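Side-chain contacts in putative cathepsin d (Ixodes ricinus, PDB 5N7Q), which probably cleaves proteins internally as a pepsin-family aspartic endopeptidase and is held here in its mature form with the inhibitor pepstatin A: residues Pro139-Asp142 with Asn143-Gln147; Val191-Gly195 with Tyr196-His200. All coordinates share one frame; numbering follows the deposited sequence. Where two conformers were deposited one is given.

Interaction 1 of 2, residues Pro139-Asp142 with Asn143-Gln147; sequences PVFD and NMMKQ
P139 O accepts the backbone N-H of N143 at 2.9 Å, and this bond opens helix 140-146. P139 is the N-cap residue. The same i to i+4 pattern repeats from V140 to M144, F141 to M145 and D142 to K146, giving two turns of alpha helix.

F141 carries the apolar side. Its CG stands anti to the backbone N (chi1 -169°). The ring and the M145 chain cross at a slant. In the conformer given, M145 CG lies over one ring face, near the rim, and M145 SD is 3.9 Å from F141 CE2. M145 has a second conformer, so this Met-aromatic contact may not hold in both. M144 SD approaches the same ring obliquely, 4.2 Å from F141 CD1, and makes another. M144 SD also rests 4.2 Å from V140 CG1.

The polar side runs through water. D142 OD2 and K146 NZ are 4.5 Å apart, too far for a salt bridge. One water links them, donating to OD2 and accepting from NZ. A second water joins K146 NZ to D142 O. D142 OD1 has its direct charge partner in R328.

The helix lies against several strands. M144 packs on strand 98-101 and, with F141, on F174 of strand 170-174. The F141 ring also meets F156 of strand 155-160 edge-to-face. N143 ND2 bonds Q103 OE1 at the start of strand 103-112.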
loop_
_atom_site.group_PDB
_atom_site.type_symbol
_atom_site.label_atom_id
_atom_site.label_comp_id
_atom_site.label_asym_id
_atom_site.label_seq_id
_atom_site.Cartn_x
_atom_site.Cartn_y
_atom_site.Cartn_z
ATOM N N PRO A 139 13.919 6.618 -5.883
ATOM C CA PRO A 139 12.733 5.814 -6.170
ATOM C C PRO A 139 12.229 5.950 -7.594
ATOM O O PRO A 139 12.527 6.919 -8.298
ATOM C CB PRO A 139 11.689 6.364 -5.200
ATOM C CG PRO A 139 12.485 7.029 -4.111
ATOM C CD PRO A 139 13.642 7.628 -4.853
ATOM N N VAL A 140 11.482 4.949 -8.017
ATOM C CA VAL A 140 10.964 4.880 -9.369
ATOM C C VAL A 140 10.221 6.152 -9.760
ATOM O O VAL A 140 10.518 6.746 -10.805
ATOM C CB VAL A 140 10.086 3.638 -9.584
ATOM C CG1 VAL A 140 9.440 3.673 -10.959
ATOM C CG2 VAL A 140 10.925 2.381 -9.467
ATOM N N PHE A 141 9.302 6.627 -8.909
ATOM C CA PHE A 141 8.504 7.779 -9.306
ATOM C C PHE A 141 9.379 9.015 -9.384
ATOM O O PHE A 141 9.210 9.858 -10.256
ATOM C CB PHE A 141 7.334 8.045 -8.384
ATOM C CG PHE A 141 6.345 9.055 -8.919
ATOM C CD1 PHE A 141 5.608 8.788 -10.081
ATOM C CD2 PHE A 141 6.119 10.265 -8.266
ATOM C CE1 PHE A 141 4.692 9.700 -10.590
ATOM C CE2 PHE A 141 5.188 11.169 -8.753
ATOM C CZ PHE A 141 4.461 10.878 -9.919
ATOM N N ASP A 142 10.313 9.139 -8.437
ATOM C CA ASP A 142 11.253 10.247 -8.491
ATOM C C ASP A 142 12.095 10.263 -9.768
ATOM O O ASP A 142 12.371 11.322 -10.354
ATOM C CB ASP A 142 12.178 10.150 -7.288
ATOM C CG ASP A 142 11.533 10.690 -6.043
ATOM O OD1 ASP A 142 10.604 10.030 -5.537
ATOM O OD2 ASP A 142 11.913 11.791 -5.613
ATOM N N ASN A 143 12.500 9.072 -10.195
ATOM C CA ASN A 143 13.261 8.917 -11.442
ATOM C C ASN A 143 12.398 9.275 -12.677
ATOM O O ASN A 143 12.870 9.962 -13.591
ATOM C CB ASN A 143 13.801 7.488 -11.531
ATOM C CG ASN A 143 15.129 7.397 -12.246
ATOM O OD1 ASN A 143 15.770 8.411 -12.546
ATOM N ND2 ASN A 143 15.548 6.175 -12.532
ATOM N N MET A 144 11.126 8.882 -12.669
ATOM C CA MET A 144 10.169 9.311 -13.689
ATOM C C MET A 144 10.082 10.831 -13.739
ATOM O O MET A 144 10.142 11.422 -14.834
ATOM C CB MET A 144 8.794 8.711 -13.425
ATOM C CG MET A 144 8.754 7.214 -13.656
ATOM S SD MET A 144 7.203 6.453 -13.157
ATOM C CE MET A 144 6.247 6.610 -14.654
ATOM N N MET A 145 9.952 11.476 -12.588
ATOM C CA MET A 145 9.895 12.940 -12.546
ATOM C C MET A 145 11.170 13.584 -13.070
ATOM O O MET A 145 11.115 14.527 -13.864
ATOM C CB MET A 145 9.627 13.444 -11.134
ATOM C CG MET A 145 8.225 13.127 -10.642
ATOM S SD MET A 145 7.841 14.022 -9.129
ATOM C CE MET A 145 9.156 13.424 -8.082
ATOM N N LYS A 146 12.313 13.068 -12.636
ATOM C CA LYS A 146 13.619 13.581 -13.117
ATOM C C LYS A 146 13.745 13.497 -14.638
ATOM O O LYS A 146 14.264 14.419 -15.278
ATOM C CB LYS A 146 14.757 12.794 -12.474
ATOM C CG LYS A 146 15.122 13.230 -11.075
ATOM C CD LYS A 146 16.185 12.319 -10.474
ATOM C CE LYS A 146 16.602 12.703 -9.050
ATOM N NZ LYS A 146 15.473 12.905 -8.082
ATOM N N GLN A 147 13.222 12.414 -15.215
ATOM C CA GLN A 147 13.266 12.196 -16.662
ATOM C C GLN A 147 12.109 12.877 -17.429
ATOM O O GLN A 147 11.975 12.683 -18.643
ATOM C CB GLN A 147 13.324 10.688 -16.943
ATOM C CG GLN A 147 14.608 10.090 -16.378
ATOM C CD GLN A 147 14.691 8.579 -16.460
ATOM O OE1 GLN A 147 14.317 7.984 -17.456
ATOM N NE2 GLN A 147 15.261 7.956 -15.427
HETATM O O HOH W 1 12.737 13.759 -8.900
HETATM O O HOH W 2 14.637 11.808 -5.597
#

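Interaction 2 of 2, residues Val191-Gly195 with Tyr196-His200; sequences VTAKG and YWQFH
T192 N donates to Q198 O at 2.9 Å, and this backbone bond closes the loop 191-195 onto strand 198-206. The N-H points well at the oxygen (162°), but the donor sits tilted from the carbonyl plane. V191 CA makes a CA-H...O contact with the same oxygen at 3.1 Å. Q198 O is thus approached by two neighbouring residues of the loop.

The Q198 side chain runs past A193 and T192. Its CB lies 3.6 Å from A193 O. CG is set anti to the backbone N (chi1 -170°) and comes within 3.6 Å of T192 OG1. The chain stays extended to the amide. There OE1 accepts a hydrogen bond from a water at 2.8 Å, and it also lies in plane at the edge of the Y196 ring. NE2 points the other way, passes A193 CB at 4.2 Å and bonds E223 OE1. That carboxylate oxygen is also the hydrogen-bond partner of T192 OG1.

On the apolar side, V191 CG2 meets W197 CE3 at 3.8 Å, approaching the indole obliquely. W197 is the centre of an inverse gamma turn, and its NE1 bonds L127 O.

The water bound to Q198 OE1 also donates to A193 O and weakly accepts from Y196 N. It bridges both arms of the loop to the amide. Y196, next to the turn at G195, extends toward the active-site cleft, where its OH bonds the backbone of the bound peptide. With the water at OE1 and E223 at NE2, the Q198 amide would be held in one orientation, beside the tyrosine that contacts the inhibitor.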
loop_
_atom_site.group_PDB
_atom_site.type_symbol
_atom_site.label_atom_id
_atom_site.label_comp_id
_atom_site.label_asym_id
_atom_site.label_seq_id
_atom_site.Cartn_x
_atom_site.Cartn_y
_atom_site.Cartn_z
ATOM N N VAL A 191 0.477 17.118 3.027
ATOM C CA VAL A 191 1.438 16.244 3.727
ATOM C C VAL A 191 2.082 17.050 4.864
ATOM O O VAL A 191 2.363 18.229 4.723
ATOM C CB VAL A 191 2.485 15.659 2.739
ATOM C CG1 VAL A 191 3.631 14.954 3.441
ATOM C CG2 VAL A 191 1.809 14.750 1.722
ATOM N N THR A 192 2.323 16.371 5.962
ATOM C CA THR A 192 3.055 16.917 7.100
ATOM C C THR A 192 4.523 16.498 6.944
ATOM O O THR A 192 5.267 17.144 6.209
ATOM C CB THR A 192 2.426 16.443 8.416
ATOM O OG1 THR A 192 2.287 15.008 8.409
ATOM C CG2 THR A 192 1.058 17.073 8.596
ATOM N N ALA A 193 4.937 15.417 7.588
ATOM C CA ALA A 193 6.305 14.914 7.504
ATOM C C ALA A 193 6.464 14.136 6.198
ATOM O O ALA A 193 5.785 13.130 5.976
ATOM C CB ALA A 193 6.597 14.023 8.691
ATOM N N LYS A 194 7.377 14.598 5.344
ATOM C CA LYS A 194 7.621 13.972 4.038
ATOM C C LYS A 194 8.510 12.731 4.171
ATOM O O LYS A 194 9.729 12.833 4.322
ATOM C CB LYS A 194 8.193 14.987 3.057
ATOM C CG LYS A 194 7.174 16.050 2.649
ATOM C CD LYS A 194 7.841 17.242 1.960
ATOM C CE LYS A 194 8.619 16.834 0.742
ATOM N NZ LYS A 194 8.994 17.999 -0.139
ATOM N N GLY A 195 7.879 11.554 4.141
ATOM C CA GLY A 195 8.593 10.276 4.286
ATOM C C GLY A 195 7.623 9.225 3.809
ATOM O O GLY A 195 7.616 8.833 2.623
ATOM N N TYR A 196 6.737 8.826 4.725
ATOM C CA TYR A 196 5.458 8.298 4.305
ATOM C C TYR A 196 4.639 9.435 3.694
ATOM O O TYR A 196 4.992 10.625 3.802
ATOM C CB TYR A 196 4.683 7.695 5.476
ATOM C CG TYR A 196 5.418 6.640 6.294
ATOM C CD1 TYR A 196 5.862 5.461 5.723
ATOM C CD2 TYR A 196 5.571 6.790 7.673
ATOM C CE1 TYR A 196 6.520 4.495 6.470
ATOM C CE2 TYR A 196 6.203 5.821 8.446
ATOM C CZ TYR A 196 6.677 4.670 7.831
ATOM O OH TYR A 196 7.318 3.709 8.610
ATOM N N TRP A 197 3.540 9.065 3.075
ATOM C CA TRP A 197 2.515 10.014 2.664
ATOM C C TRP A 197 1.638 10.320 3.874
ATOM O O TRP A 197 0.601 9.697 4.082
ATOM C CB TRP A 197 1.716 9.453 1.497
ATOM C CG TRP A 197 2.490 9.492 0.215
ATOM C CD1 TRP A 197 3.274 8.493 -0.327
ATOM C CD2 TRP A 197 2.534 10.584 -0.716
ATOM N NE1 TRP A 197 3.794 8.921 -1.528
ATOM C CE2 TRP A 197 3.335 10.182 -1.791
ATOM C CE3 TRP A 197 1.939 11.855 -0.747
ATOM C CZ2 TRP A 197 3.573 11.008 -2.885
ATOM C CZ3 TRP A 197 2.173 12.669 -1.800
ATOM C CH2 TRP A 197 2.969 12.231 -2.891
ATOM N N GLN A 198 2.149 11.204 4.734
ATOM C CA GLN A 198 1.638 11.429 6.086
ATOM C C GLN A 198 0.893 12.756 6.184
ATOM O O GLN A 198 1.290 13.741 5.543
ATOM C CB GLN A 198 2.803 11.402 7.069
ATOM C CG GLN A 198 2.420 11.392 8.547
ATOM C CD GLN A 198 3.597 11.107 9.445
ATOM O OE1 GLN A 198 4.473 10.287 9.119
ATOM N NE2 GLN A 198 3.642 11.782 10.578
ATOM N N PHE A 199 -0.159 12.779 6.983
ATOM C CA PHE A 199 -1.017 13.965 7.124
ATOM C C PHE A 199 -1.786 13.915 8.429
ATOM O O PHE A 199 -1.797 12.897 9.116
ATOM C CB PHE A 199 -1.987 14.074 5.923
ATOM C CG PHE A 199 -2.717 12.801 5.643
ATOM C CD1 PHE A 199 -3.916 12.514 6.284
ATOM C CD2 PHE A 199 -2.177 11.844 4.790
ATOM C CE1 PHE A 199 -4.574 11.313 6.053
ATOM C CE2 PHE A 199 -2.839 10.654 4.559
ATOM C CZ PHE A 199 -4.030 10.376 5.195
ATOM N N HIS A 200 -2.435 15.036 8.724
ATOM C CA HIS A 200 -3.248 15.173 9.939
ATOM C C HIS A 200 -4.689 14.744 9.701
ATOM O O HIS A 200 -5.321 15.070 8.687
ATOM C CB HIS A 200 -3.191 16.630 10.398
ATOM C CG HIS A 200 -3.961 16.901 11.653
ATOM N ND1 HIS A 200 -3.518 16.506 12.891
ATOM C CD2 HIS A 200 -5.139 17.536 11.857
ATOM C CE1 HIS A 200 -4.392 16.878 13.807
ATOM N NE2 HIS A 200 -5.392 17.484 13.203
HETATM O O HOH W 3 6.320 10.597 7.059
#

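In the fold
Following the chain from the N terminus, interaction 1 comes first. It closes no long loop, being two turns of helix 140-146. The chain then runs through strands 155-160, 170-174 and 187-190 before interaction 2 closes the loop leading into strand 198-206. The two are in series and neither nest nor cross. Their centres lie 19 Å apart, and their nearest atoms about 6 Å, without touching. R328 is shared: it pairs with D142 of interaction 1 and touches W197 of interaction 2. The helix of interaction 1 bears on strands that come both before and after it in the chain. Interaction 2 joins strand 198-206 to strand 222-226, close to the predicted active-site residue D227.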